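Local structure of phosphoribulokinase 1 (Rhodobacter sphaeroides, 1A7J) at residues L160-K165 with D182-R187; H69-A74 with M188-H193; G132-V137 with V196-Q201; Q207-V212 with E228-I233; I8-S13 with L150-V155. The protein catalyses the ATP-dependent phosphorylation of D-ribulose 5-phosphate to D-ribulose 1,5-bisphosphate, a step of the Calvin cycle. One frame throughout, in Å; residues are numbered along the deposited sequence.

Contact 1: residues L160-K165 with D182-R187. With SO4 (sulfate ion), chain B.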
# COMPACT_ATOMS: atom_id res chain seq x y z
N LEU A 160 3.92 15.24 -0.95
CA LEU A 160 4.98 14.29 -1.31
C LEU A 160 4.55 13.16 -2.27
O LEU A 160 5.38 12.62 -3.00
CB LEU A 160 5.60 13.70 -0.03
CG LEU A 160 6.68 12.61 -0.03
CD1 LEU A 160 7.98 13.14 -0.57
CD2 LEU A 160 6.87 12.07 1.39
N GLU A 161 3.25 12.86 -2.35
CA GLU A 161 2.76 11.87 -3.31
C GLU A 161 2.93 12.44 -4.70
O GLU A 161 3.56 11.80 -5.54
CB GLU A 161 1.30 11.52 -3.05
CG GLU A 161 0.84 10.16 -3.62
CD GLU A 161 0.20 10.27 -5.00
OE1 GLU A 161 -0.63 11.19 -5.21
OE2 GLU A 161 0.55 9.47 -5.89
N TRP A 162 2.56 13.70 -4.89
CA TRP A 162 2.73 14.38 -6.18
C TRP A 162 4.18 14.41 -6.64
O TRP A 162 4.45 14.18 -7.79
CB TRP A 162 2.23 15.80 -6.12
CG TRP A 162 0.82 15.96 -5.75
CD1 TRP A 162 -0.11 14.96 -5.61
CD2 TRP A 162 0.12 17.18 -5.65
NE1 TRP A 162 -1.36 15.51 -5.45
CE2 TRP A 162 -1.25 16.87 -5.48
CE3 TRP A 162 0.51 18.52 -5.73
CZ2 TRP A 162 -2.23 17.85 -5.39
CZ3 TRP A 162 -0.46 19.49 -5.65
CH2 TRP A 162 -1.82 19.15 -5.48
N ILE A 163 5.09 14.84 -5.78
CA ILE A 163 6.51 14.83 -6.11
C ILE A 163 6.90 13.42 -6.48
O ILE A 163 7.65 13.22 -7.42
CB ILE A 163 7.37 15.24 -4.91
CG1 ILE A 163 7.13 16.71 -4.59
CG2 ILE A 163 8.87 15.00 -5.19
CD1 ILE A 163 7.14 17.06 -3.08
N GLN A 164 6.46 12.46 -5.69
CA GLN A 164 6.80 11.07 -5.96
C GLN A 164 6.25 10.66 -7.33
O GLN A 164 6.91 9.94 -8.06
CB GLN A 164 6.24 10.13 -4.87
CG GLN A 164 7.28 9.79 -3.80
CD GLN A 164 6.75 8.96 -2.63
OE1 GLN A 164 5.62 8.47 -2.65
NE2 GLN A 164 7.60 8.75 -1.62
N LYS A 165 5.13 11.25 -7.72
CA LYS A 165 4.47 10.85 -8.94
C LYS A 165 5.04 11.59 -10.14
O LYS A 165 5.29 10.99 -11.18
CB LYS A 165 2.97 11.12 -8.82
CG LYS A 165 2.26 11.10 -10.13
CD LYS A 165 2.20 9.70 -10.68
CE LYS A 165 1.48 9.67 -12.02
NZ LYS A 165 1.59 8.35 -12.72
N ASP A 182 -2.47 18.32 -15.13
CA ASP A 182 -3.72 17.68 -15.53
C ASP A 182 -3.72 16.22 -15.12
O ASP A 182 -4.78 15.66 -14.87
CB ASP A 182 -3.95 17.82 -17.04
CG ASP A 182 -4.62 19.13 -17.41
OD1 ASP A 182 -5.87 19.19 -17.38
OD2 ASP A 182 -3.91 20.11 -17.71
N VAL A 183 -2.53 15.62 -15.02
CA VAL A 183 -2.38 14.24 -14.56
C VAL A 183 -2.54 14.20 -13.05
O VAL A 183 -2.95 13.19 -12.47
CB VAL A 183 -0.97 13.66 -14.93
CG1 VAL A 183 -0.44 12.77 -13.85
CG2 VAL A 183 -1.06 12.84 -16.19
N ILE A 184 -2.15 15.29 -12.39
CA ILE A 184 -2.17 15.35 -10.95
C ILE A 184 -3.59 15.65 -10.45
O ILE A 184 -4.14 14.89 -9.64
CB ILE A 184 -1.12 16.38 -10.46
CG1 ILE A 184 0.21 15.69 -10.25
CG2 ILE A 184 -1.53 17.06 -9.19
CD1 ILE A 184 0.13 14.58 -9.30
N LEU A 185 -4.27 16.59 -11.10
CA LEU A 185 -5.68 16.90 -10.83
C LEU A 185 -6.68 15.79 -11.21
O LEU A 185 -7.67 15.57 -10.51
CB LEU A 185 -6.08 18.20 -11.53
CG LEU A 185 -5.45 19.51 -11.07
CD1 LEU A 185 -5.47 20.47 -12.22
CD2 LEU A 185 -6.22 20.06 -9.93
N ARG A 186 -6.49 15.16 -12.37
CA ARG A 186 -7.33 14.04 -12.78
C ARG A 186 -7.28 12.90 -11.74
O ARG A 186 -8.24 12.15 -11.60
CB ARG A 186 -6.89 13.55 -14.16
CG ARG A 186 -7.60 12.31 -14.67
CD ARG A 186 -6.87 11.68 -15.84
NE ARG A 186 -6.08 10.51 -15.42
CZ ARG A 186 -4.83 10.28 -15.81
NH1 ARG A 186 -4.26 11.01 -16.76
NH2 ARG A 186 -4.14 9.28 -15.27
N ARG A 187 -6.20 12.84 -10.95
CA ARG A 187 -6.05 11.78 -9.95
C ARG A 187 -6.67 12.16 -8.61
O ARG A 187 -7.06 11.28 -7.86
CB ARG A 187 -4.57 11.38 -9.78
CG ARG A 187 -4.06 10.48 -10.91
CD ARG A 187 -2.65 9.93 -10.73
NE ARG A 187 -1.84 10.80 -9.89
CZ ARG A 187 -1.14 10.40 -8.83
NH1 ARG A 187 -0.86 9.12 -8.67
NH2 ARG A 187 -0.60 11.30 -8.02
S SO4 B . -2.12 6.98 -13.32
O1 SO4 B . -3.47 6.79 -13.78
O2 SO4 B . -2.04 6.71 -11.91
O3 SO4 B . -1.26 6.08 -14.02
O4 SO4 B . -1.72 8.31 -13.58
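Ile184 lays its CG2 methyl over the six-membered ring of Trp162. CG2 of Ile184 is 3.9 Å from the centroid of that Trp162 ring and 16° off the ring normal, a CH-pi contact. The other branch meets the same indole face by the five-membered ring, with Ile184 CD1 3.7 Å from Trp162 CD1. Beside this apolar patch Arg187 meets Glu161 in a salt bridge. Arg187 comes end-on and sends both NH1 (3.1 Å) and NH2 (3.0 Å) to Glu161 OE2, on its syn side. Arg187 NH2 also makes a weak, bent bond of 2.8 Å to Glu161 OE1. The two flat groups are turned 36° apart, which makes this a twisted grip on one oxygen. Lys165 CG lies over one guanidinium face, 3.6 Å from Arg187 NH2. Lys165 CG is anti to its backbone N (chi1 164°), and a bend at chi2 carries the side chain alongside Arg187. The amine forms a salt bridge with Asp169 and a weak bond to the sulfate, with Lys165 NZ 3.4 Å from SO4 O4. Arg186 NH2 holds the sulfate weakly from another side. Lys165, Asp169 and Arg187 belong to the catalytic site, and the contact joins helices 158-168 and 180-195 beside it. Basic groups gathered on a sulfate, with Arg187 fixed by Glu161, are consistent with a place that receives a phosphate group.

Contact 2: residues H69-A74 with M188-H193. With SO4 (sulfate ion), chain B.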
# COMPACT_ATOMS: atom_id res chain seq x y z
N HIS A 69 -5.86 5.10 -12.04
CA HIS A 69 -5.50 3.87 -11.33
C HIS A 69 -5.98 3.78 -9.89
O HIS A 69 -5.76 2.78 -9.23
CB HIS A 69 -3.98 3.70 -11.34
CG HIS A 69 -3.48 2.90 -12.50
ND1 HIS A 69 -2.46 3.33 -13.31
CD2 HIS A 69 -3.90 1.72 -13.01
CE1 HIS A 69 -2.27 2.45 -14.28
NE2 HIS A 69 -3.13 1.46 -14.12
N PHE A 70 -6.47 4.90 -9.37
CA PHE A 70 -7.02 4.99 -8.04
C PHE A 70 -8.49 4.58 -8.01
O PHE A 70 -8.97 4.06 -7.00
CB PHE A 70 -6.88 6.43 -7.52
CG PHE A 70 -5.47 6.82 -7.12
CD1 PHE A 70 -4.56 5.86 -6.69
CD2 PHE A 70 -5.10 8.16 -7.09
CE1 PHE A 70 -3.30 6.23 -6.22
CE2 PHE A 70 -3.85 8.55 -6.62
CZ PHE A 70 -2.94 7.58 -6.19
N SER A 71 -9.23 4.88 -9.08
CA SER A 71 -10.65 4.56 -9.11
C SER A 71 -10.84 3.05 -8.93
O SER A 71 -9.99 2.27 -9.36
CB SER A 71 -11.28 5.00 -10.43
OG SER A 71 -10.57 6.05 -11.03
N TYR A 72 -11.97 2.65 -8.34
CA TYR A 72 -12.35 1.24 -8.21
C TYR A 72 -12.59 0.55 -9.56
O TYR A 72 -12.43 -0.66 -9.69
CB TYR A 72 -13.64 1.11 -7.40
CG TYR A 72 -13.63 1.77 -6.04
CD1 TYR A 72 -12.59 1.56 -5.15
CD2 TYR A 72 -14.73 2.49 -5.59
CE1 TYR A 72 -12.65 2.05 -3.85
CE2 TYR A 72 -14.80 2.97 -4.31
CZ TYR A 72 -13.76 2.76 -3.43
OH TYR A 72 -13.81 3.25 -2.14
N GLU A 73 -13.07 1.32 -10.54
CA GLU A 73 -13.43 0.76 -11.84
C GLU A 73 -12.19 0.28 -12.55
O GLU A 73 -12.28 -0.52 -13.48
CB GLU A 73 -14.13 1.78 -12.74
CG GLU A 73 -15.20 2.60 -12.07
CD GLU A 73 -14.67 3.92 -11.56
OE1 GLU A 73 -14.20 4.74 -12.39
OE2 GLU A 73 -14.68 4.11 -10.33
N ALA A 74 -11.04 0.82 -12.18
CA ALA A 74 -9.81 0.43 -12.85
C ALA A 74 -9.14 -0.73 -12.14
O ALA A 74 -7.96 -0.96 -12.35
CB ALA A 74 -8.86 1.62 -12.93
N MET A 188 -6.95 13.43 -8.41
CA MET A 188 -7.49 13.88 -7.13
C MET A 188 -8.89 13.35 -6.88
O MET A 188 -9.29 13.09 -5.74
CB MET A 188 -7.49 15.40 -7.05
CG MET A 188 -6.11 15.99 -6.87
SD MET A 188 -5.09 15.10 -5.66
CE MET A 188 -5.81 15.71 -4.10
N HIS A 189 -9.57 13.03 -7.97
CA HIS A 189 -10.99 12.77 -7.91
C HIS A 189 -11.14 11.43 -7.27
O HIS A 189 -11.67 11.36 -6.18
CB HIS A 189 -11.62 12.80 -9.32
CG HIS A 189 -11.71 14.18 -9.92
ND1 HIS A 189 -12.76 15.03 -9.68
CD2 HIS A 189 -10.82 14.88 -10.67
CE1 HIS A 189 -12.52 16.20 -10.24
NE2 HIS A 189 -11.35 16.14 -10.85
N ALA A 190 -10.43 10.44 -7.78
CA ALA A 190 -10.43 9.10 -7.18
C ALA A 190 -9.50 8.98 -5.97
O ALA A 190 -9.48 7.96 -5.31
CB ALA A 190 -10.05 8.06 -8.22
N TYR A 191 -8.64 9.97 -5.78
CA TYR A 191 -7.75 9.93 -4.65
C TYR A 191 -8.59 10.24 -3.44
O TYR A 191 -8.72 9.41 -2.55
CB TYR A 191 -6.62 10.94 -4.80
CG TYR A 191 -5.72 11.04 -3.58
CD1 TYR A 191 -4.70 10.14 -3.38
CD2 TYR A 191 -5.97 11.99 -2.59
CE1 TYR A 191 -3.95 10.16 -2.22
CE2 TYR A 191 -5.23 12.01 -1.40
CZ TYR A 191 -4.22 11.08 -1.23
OH TYR A 191 -3.55 11.01 -0.03
N VAL A 192 -9.30 11.36 -3.47
CA VAL A 192 -10.14 11.70 -2.34
C VAL A 192 -11.36 10.79 -2.24
O VAL A 192 -11.88 10.59 -1.15
CB VAL A 192 -10.59 13.18 -2.35
CG1 VAL A 192 -9.63 14.04 -3.14
CG2 VAL A 192 -11.97 13.30 -2.89
N HIS A 193 -11.79 10.18 -3.34
CA HIS A 193 -12.98 9.32 -3.30
C HIS A 193 -12.72 7.85 -2.92
O HIS A 193 -13.52 7.25 -2.21
CB HIS A 193 -13.75 9.38 -4.64
CG HIS A 193 -14.63 10.60 -4.79
ND1 HIS A 193 -14.56 11.43 -5.89
CD2 HIS A 193 -15.64 11.07 -4.03
CE1 HIS A 193 -15.49 12.36 -5.80
NE2 HIS A 193 -16.16 12.17 -4.68
S SO4 B . -2.12 6.98 -13.32
O1 SO4 B . -3.47 6.79 -13.78
O2 SO4 B . -2.04 6.71 -11.91
O3 SO4 B . -1.26 6.08 -14.02
O4 SO4 B . -1.72 8.31 -13.58
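Phe70 keeps CG beside its backbone N (chi1 -75°), while Tyr191 sends CG anti to its own (chi1 174°). With these torsions the two side chains run side by side and point the same way. Phe70 CE2 meets the edge of the tyrosine ring, 3.7 Å from Tyr191 CD1, and the ring planes are inclined at 54°. Ala190, one residue before Tyr191, also faces the loop. Its methyl packs on the phenylalanine stem, with Ala190 CB 3.6 Å from Phe70 CB. The same Ala190 CB is 3.4 Å from Ser71 N. Ser71 OG bonds to Ser68 O within the loop. At the start of the segment His69 reaches the sulfate, with ND1 3.1 Å from SO4 O3. The backbone His69 N adds a weak bond of 3.4 Å to SO4 O1. Replacing His69 by a leucine would probably leave SO4 O3 without its imidazole N-H and His45 without its stacking partner. The loop between helices 49-62 and 77-90 is thus pressed against helix 180-195, close to catalytic Arg187. Phe70 also touches Glu161 of helix 158-168, and its carbonyl bonds to His134 NE2 in the loop after strand 127-132.

Contact 3: residues G132-V137 with V196-Q201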
# COMPACT_ATOMS: atom_id res chain seq x y z
N GLY A 132 -0.55 -2.71 -1.62
CA GLY A 132 -0.96 -1.84 -2.71
C GLY A 132 -1.81 -0.68 -2.28
O GLY A 132 -1.84 -0.36 -1.11
N LEU A 133 -2.53 -0.07 -3.22
CA LEU A 133 -3.45 1.03 -2.92
C LEU A 133 -4.88 0.66 -2.51
O LEU A 133 -5.69 1.56 -2.30
CB LEU A 133 -3.55 2.00 -4.09
CG LEU A 133 -2.40 2.77 -4.76
CD1 LEU A 133 -1.08 2.42 -4.18
CD2 LEU A 133 -2.42 2.41 -6.21
N HIS A 134 -5.22 -0.62 -2.48
CA HIS A 134 -6.59 -1.03 -2.15
C HIS A 134 -6.73 -2.22 -1.19
O HIS A 134 -7.73 -2.93 -1.23
CB HIS A 134 -7.38 -1.31 -3.43
CG HIS A 134 -7.66 -0.08 -4.26
ND1 HIS A 134 -6.94 0.23 -5.39
CD2 HIS A 134 -8.63 0.87 -4.17
CE1 HIS A 134 -7.45 1.30 -5.97
NE2 HIS A 134 -8.47 1.71 -5.25
N GLY A 135 -5.87 -2.26 -0.17
CA GLY A 135 -5.94 -3.28 0.88
C GLY A 135 -6.87 -3.04 2.06
O GLY A 135 -6.91 -3.82 3.02
N ALA A 136 -7.65 -1.97 2.00
CA ALA A 136 -8.64 -1.71 3.02
C ALA A 136 -9.86 -1.02 2.39
O ALA A 136 -10.67 -0.39 3.08
CB ALA A 136 -8.04 -0.89 4.12
N VAL A 137 -10.08 -1.26 1.10
CA VAL A 137 -11.25 -0.70 0.47
C VAL A 137 -12.52 -1.16 1.16
O VAL A 137 -12.74 -2.36 1.36
CB VAL A 137 -11.36 -1.11 -0.97
CG1 VAL A 137 -12.57 -0.50 -1.57
CG2 VAL A 137 -10.16 -0.66 -1.72
N VAL A 196 -8.19 8.15 0.20
CA VAL A 196 -8.30 8.75 1.52
C VAL A 196 -9.12 7.96 2.55
O VAL A 196 -8.62 7.68 3.63
CB VAL A 196 -8.81 10.18 1.39
CG1 VAL A 196 -9.49 10.63 2.64
CG2 VAL A 196 -7.67 11.08 1.11
N PRO A 197 -10.32 7.46 2.20
CA PRO A 197 -11.19 6.85 3.20
C PRO A 197 -10.59 5.62 3.84
O PRO A 197 -10.97 5.23 4.94
CB PRO A 197 -12.45 6.47 2.43
CG PRO A 197 -12.40 7.25 1.17
CD PRO A 197 -10.95 7.42 0.86
N GLN A 198 -9.67 4.98 3.12
CA GLN A 198 -9.09 3.72 3.56
C GLN A 198 -8.24 3.87 4.81
O GLN A 198 -7.98 2.91 5.51
CB GLN A 198 -8.24 3.14 2.43
CG GLN A 198 -9.01 2.78 1.19
CD GLN A 198 -8.17 2.00 0.25
OE1 GLN A 198 -7.28 1.27 0.67
NE2 GLN A 198 -8.41 2.16 -1.04
N PHE A 199 -7.75 5.09 5.04
CA PHE A 199 -6.87 5.38 6.17
C PHE A 199 -7.67 5.59 7.46
O PHE A 199 -7.13 6.03 8.47
CB PHE A 199 -5.98 6.60 5.86
CG PHE A 199 -5.17 6.45 4.59
CD1 PHE A 199 -4.42 5.30 4.37
CD2 PHE A 199 -5.33 7.37 3.56
CE1 PHE A 199 -3.86 5.05 3.12
CE2 PHE A 199 -4.77 7.13 2.31
CZ PHE A 199 -4.05 5.96 2.08
N SER A 200 -8.96 5.25 7.43
CA SER A 200 -9.75 5.15 8.64
C SER A 200 -10.16 3.72 8.89
O SER A 200 -10.87 3.44 9.85
CB SER A 200 -11.00 6.01 8.53
OG SER A 200 -10.72 7.25 7.91
N GLN A 201 -9.81 2.83 7.96
CA GLN A 201 -10.06 1.40 8.11
C GLN A 201 -8.87 0.68 8.73
O GLN A 201 -8.99 -0.43 9.23
CB GLN A 201 -10.39 0.78 6.76
CG GLN A 201 -11.61 1.37 6.09
CD GLN A 201 -12.81 1.39 7.00
OE1 GLN A 201 -13.07 0.44 7.74
NE2 GLN A 201 -13.53 2.50 6.99
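Gln198 pushes its amide into the turn Leu133-Val137, and this is the tight part of the contact. The side chain is extended beyond CG (chi2 -169°), which carries the amide deep between the loop residues. Gln198 NE2 donates to Leu133 O at 3.1 Å, with an angle of 137° at the hydrogen. The donor lies in the carbonyl plane on a lone pair, but the carbonyl oxygen is tilted 26° from the amide plane. Around the same nitrogen the packing is close. Val137 CG2 and His134 CD2 are each 3.4 Å from Gln198 NE2. Both ends of the buried amide are satisfied, since NE2 also bonds to Cys194 O and OE1 bonds to Thr11 OG1. The contact belongs to the P-loop kinase fold. Residues 132-137 leave the end of parallel strand 127-132, and the 3-10 turn 196-200 lies in the link between helix 180-195 and strand 204-210. Thr11 comes just before the predicted ATP-binding loop, so Gln198 ties the two connections to its base. The side at Gln201 is looser and partly exposed. There Gln201 CB only touches Ala136 CB at 3.9 Å, and Gln201 CG passes 3.6 Å from Ala136 O. The Gln201 side chain then bends at chi2 and takes its amide away from the 132-137 loop.

Contact 4: residues Q207-V212 with E228-I233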
# COMPACT_ATOMS: atom_id res chain seq x y z
N GLN A 207 2.71 7.62 8.47
CA GLN A 207 2.57 8.73 7.51
C GLN A 207 3.87 9.47 7.27
O GLN A 207 4.44 10.00 8.20
CB GLN A 207 1.50 9.74 7.96
CG GLN A 207 1.09 10.69 6.84
CD GLN A 207 0.22 11.83 7.31
OE1 GLN A 207 0.19 12.15 8.49
NE2 GLN A 207 -0.47 12.46 6.38
N ARG A 208 4.34 9.49 6.03
CA ARG A 208 5.64 10.03 5.69
C ARG A 208 5.52 11.51 5.43
O ARG A 208 4.86 11.93 4.50
CB ARG A 208 6.18 9.30 4.46
CG ARG A 208 7.59 9.71 4.08
CD ARG A 208 8.48 8.50 3.80
NE ARG A 208 9.74 8.56 4.55
CZ ARG A 208 10.53 7.52 4.80
NH1 ARG A 208 10.35 6.37 4.16
NH2 ARG A 208 11.54 7.63 5.65
N VAL A 209 6.15 12.31 6.28
CA VAL A 209 5.99 13.76 6.26
C VAL A 209 7.34 14.43 6.01
O VAL A 209 8.21 14.35 6.87
CB VAL A 209 5.53 14.26 7.61
CG1 VAL A 209 4.85 15.57 7.47
CG2 VAL A 209 4.65 13.26 8.26
N PRO A 210 7.51 15.20 4.91
CA PRO A 210 8.84 15.76 4.72
C PRO A 210 9.05 16.95 5.61
O PRO A 210 8.20 17.84 5.68
CB PRO A 210 8.83 16.19 3.26
CG PRO A 210 7.85 15.38 2.65
CD PRO A 210 6.75 15.28 3.67
N VAL A 211 10.25 17.08 6.12
CA VAL A 211 10.57 18.23 6.92
C VAL A 211 11.48 19.11 6.06
O VAL A 211 12.31 19.86 6.56
CB VAL A 211 11.19 17.76 8.24
CG1 VAL A 211 12.66 17.59 8.12
CG2 VAL A 211 10.83 18.69 9.31
N VAL A 212 11.25 19.03 4.75
CA VAL A 212 11.74 20.06 3.84
C VAL A 212 10.61 20.63 3.01
O VAL A 212 9.50 20.10 2.99
CB VAL A 212 12.79 19.51 2.91
CG1 VAL A 212 13.92 18.96 3.70
CG2 VAL A 212 12.19 18.46 2.02
N GLU A 228 15.26 13.46 5.17
CA GLU A 228 14.61 14.76 5.13
C GLU A 228 13.14 14.66 5.43
O GLU A 228 12.39 15.57 5.14
CB GLU A 228 14.84 15.41 3.76
CG GLU A 228 16.33 15.68 3.47
CD GLU A 228 16.64 15.92 2.01
OE1 GLU A 228 15.98 15.32 1.17
OE2 GLU A 228 17.56 16.69 1.70
N SER A 229 12.71 13.59 6.10
CA SER A 229 11.31 13.46 6.48
C SER A 229 11.17 12.84 7.87
O SER A 229 12.16 12.37 8.43
CB SER A 229 10.58 12.60 5.45
OG SER A 229 11.21 11.34 5.30
N VAL A 230 9.99 12.99 8.50
CA VAL A 230 9.60 12.17 9.66
C VAL A 230 8.39 11.33 9.35
O VAL A 230 7.63 11.64 8.45
CB VAL A 230 9.25 12.99 10.95
CG1 VAL A 230 10.46 13.70 11.50
CG2 VAL A 230 8.13 13.95 10.67
N VAL A 231 8.21 10.28 10.14
CA VAL A 231 7.07 9.38 10.00
C VAL A 231 6.28 9.42 11.28
O VAL A 231 6.83 9.33 12.37
CB VAL A 231 7.52 7.93 9.73
CG1 VAL A 231 6.33 7.07 9.50
CG2 VAL A 231 8.42 7.88 8.51
N VAL A 232 5.00 9.72 11.14
CA VAL A 232 4.05 9.65 12.24
C VAL A 232 3.47 8.25 12.25
O VAL A 232 2.95 7.80 11.23
CB VAL A 232 2.87 10.62 12.00
CG1 VAL A 232 2.00 10.67 13.19
CG2 VAL A 232 3.40 12.01 11.66
N ILE A 233 3.57 7.54 13.37
CA ILE A 233 2.98 6.22 13.45
C ILE A 233 1.84 6.30 14.43
O ILE A 233 2.06 6.50 15.61
CB ILE A 233 3.98 5.19 13.92
CG1 ILE A 233 5.27 5.32 13.12
CG2 ILE A 233 3.43 3.81 13.70
CD1 ILE A 233 6.46 4.73 13.83
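Val209 and Val230 bond to each other through both backbones. Val209 N is 2.7 Å from Val230 O. The return bond, Val230 N to Val209 O, is 2.8 Å. Gln207 and Val232 form the next hydrogen-bonded pair, with Gln207 N 2.8 Å from Val232 O. Beyond the strand end Val211 N bonds to Glu228 O, also at 2.8 Å. One side chain joins these bonds. Arg208 bends at chi2 (133°) and again at chi3, which brings NE to Ser229 OG at 3.2 Å in a fairly straight bond of 163°. Ser229 OG is also tied to Ala226 O. The two strands are the antiparallel neighbours 204-210 and 229-235 of the mixed sheet. Strand 204-210 also pairs in parallel with 150-156, so the sheet changes direction here. Arg208 and Val231 face each other as a non-hydrogen-bonded pair, and Val231 CG2 sits over one face of the guanidinium. With a leucine in place of Arg208, Ser229 OG would probably lose this N-H partner, and Val231 CG2 would lose the flat group it lies against. Val209 and Val232 point to the opposite face of the sheet from Arg208, where Val209 CG2 is 3.8 Å from Val232 CG2. At the outer end Val212 CG1 rests on the stem of Glu228, 3.7 Å from its CB. Glu228 OE1 turns elsewhere, to Thr225 N.

Contact 5: residues I8-S13 with L150-V155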
# COMPACT_ATOMS: atom_id res chain seq x y z
N ILE A 8 -2.47 -10.12 6.26
CA ILE A 8 -1.92 -8.79 6.57
C ILE A 8 -1.98 -7.90 5.34
O ILE A 8 -1.55 -8.29 4.26
CB ILE A 8 -0.44 -8.89 7.00
CG1 ILE A 8 -0.35 -9.64 8.33
CG2 ILE A 8 0.19 -7.49 7.12
CD1 ILE A 8 1.04 -10.02 8.67
N SER A 9 -2.40 -6.65 5.52
CA SER A 9 -2.75 -5.78 4.40
C SER A 9 -2.21 -4.37 4.58
O SER A 9 -2.71 -3.61 5.42
CB SER A 9 -4.27 -5.73 4.27
OG SER A 9 -4.69 -4.96 3.16
N VAL A 10 -1.21 -4.02 3.77
CA VAL A 10 -0.59 -2.70 3.70
C VAL A 10 -1.18 -1.89 2.54
O VAL A 10 -1.13 -2.30 1.39
CB VAL A 10 0.93 -2.84 3.46
CG1 VAL A 10 1.59 -1.49 3.47
CG2 VAL A 10 1.56 -3.76 4.51
N THR A 11 -1.80 -0.75 2.84
CA THR A 11 -2.41 0.04 1.78
C THR A 11 -1.84 1.45 1.75
O THR A 11 -1.33 1.94 2.76
CB THR A 11 -3.92 0.12 1.95
OG1 THR A 11 -4.49 0.81 0.84
CG2 THR A 11 -4.25 0.91 3.17
N GLY A 12 -1.80 2.03 0.56
CA GLY A 12 -1.30 3.38 0.39
C GLY A 12 0.02 3.53 -0.37
O GLY A 12 0.21 4.49 -1.12
N SER A 13 0.94 2.60 -0.16
CA SER A 13 2.27 2.71 -0.76
C SER A 13 2.42 1.78 -1.96
O SER A 13 2.13 0.60 -1.86
CB SER A 13 3.34 2.35 0.27
OG SER A 13 3.08 1.06 0.80
N LEU A 150 -4.94 -7.59 10.05
CA LEU A 150 -4.08 -6.47 10.33
C LEU A 150 -4.04 -5.60 9.09
O LEU A 150 -3.93 -6.10 7.98
CB LEU A 150 -2.68 -6.96 10.70
CG LEU A 150 -1.65 -5.96 11.24
CD1 LEU A 150 -2.17 -5.27 12.49
CD2 LEU A 150 -0.38 -6.72 11.56
N LYS A 151 -4.41 -4.35 9.27
CA LYS A 151 -4.41 -3.42 8.18
C LYS A 151 -3.48 -2.25 8.52
O LYS A 151 -3.59 -1.65 9.60
CB LYS A 151 -5.83 -2.95 7.94
CG LYS A 151 -6.76 -4.06 7.58
CD LYS A 151 -8.16 -3.57 7.54
CE LYS A 151 -8.77 -3.58 8.91
NZ LYS A 151 -8.56 -4.90 9.59
N ILE A 152 -2.42 -2.12 7.74
CA ILE A 152 -1.43 -1.08 7.92
C ILE A 152 -1.55 -0.08 6.79
O ILE A 152 -1.90 -0.44 5.66
CB ILE A 152 -0.02 -1.67 7.90
CG1 ILE A 152 0.13 -2.69 9.01
CG2 ILE A 152 1.02 -0.59 8.04
CD1 ILE A 152 0.28 -4.08 8.49
N GLY A 153 -1.33 1.18 7.09
CA GLY A 153 -1.36 2.17 6.04
C GLY A 153 -0.00 2.80 5.96
O GLY A 153 0.57 3.15 6.96
N VAL A 154 0.58 2.82 4.78
CA VAL A 154 1.80 3.55 4.60
C VAL A 154 1.56 4.62 3.56
O VAL A 154 1.38 4.31 2.39
CB VAL A 154 2.92 2.64 4.16
CG1 VAL A 154 4.25 3.34 4.35
CG2 VAL A 154 2.88 1.34 4.97
N VAL A 155 1.49 5.87 4.00
CA VAL A 155 0.96 6.97 3.20
C VAL A 155 1.93 8.16 3.30
O VAL A 155 2.36 8.49 4.39
CB VAL A 155 -0.39 7.45 3.77
CG1 VAL A 155 -1.35 7.66 2.67
CG2 VAL A 155 -0.93 6.46 4.75
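Ile8 to Thr11 pair in parallel with Leu150 to Gly153, at the centre of the P-loop kinase sheet. Strand 7-11 leads straight into the predicted ATP-binding loop, which begins at Gly12. Four backbone hydrogen bonds join the strands. Ser9 gives N to Leu150 O at 2.9 Å and takes Ile152 N on its own O at 2.8 Å. Thr11 repeats the pattern, with its N 2.8 Å from Ile152 O and its O 2.9 Å from Val154 N. CA-H...O contacts lie between these bonds, such as Lys151 CA to Ser9 O at 3.2 Å. The apolar contacts fall on the face of Ile8, Val10 and Ile152, which Phe25 of helix 21-32 covers. Ile8 CG2 is 3.7 Å from Ile152 CD1. Val10 has CG1 anti to its backbone N (chi1 -177°), and this branch packs 3.5 Å from Val154 CG2. The polar side chains are on the other face. Ser9 OG bonds to Gly135 O, and the Thr11 hydroxyl on the same face is also hydrogen-bonded. Where the strand ends the backbone turns sharply. Gly12 has phi 112°, and a side chain there would run into Val154 O and the carbonyl of Thr11. Ser13 points toward the other strand, and its OG lies against Val154 CB. Gly12 C itself is 3.2 Å from Val154 O.

Contact 5 lies deepest, about 5 Å from the chain centre. Contact 3 is about 7 Å from it, centre to centre, and binds both Ser9 and Thr11. Contacts 4 and 5 share the mixed sheet, where Arg208 N meets Val155 O. Contacts 1 and 2 are about 12 Å apart, share helix 180-195 and touch the same sulfate. Contacts 2 and 3 touch, with centres about 11 Å apart. Along the chain contact 5 opens first, contacts 2, 3 and 5 interleave, contact 1 lies within the span of contact 2 and of contact 3, and contact 4 comes last. The sheet with its predicted ATP loop is thereby connected to the helices that carry catalytic Lys165 and Arg187.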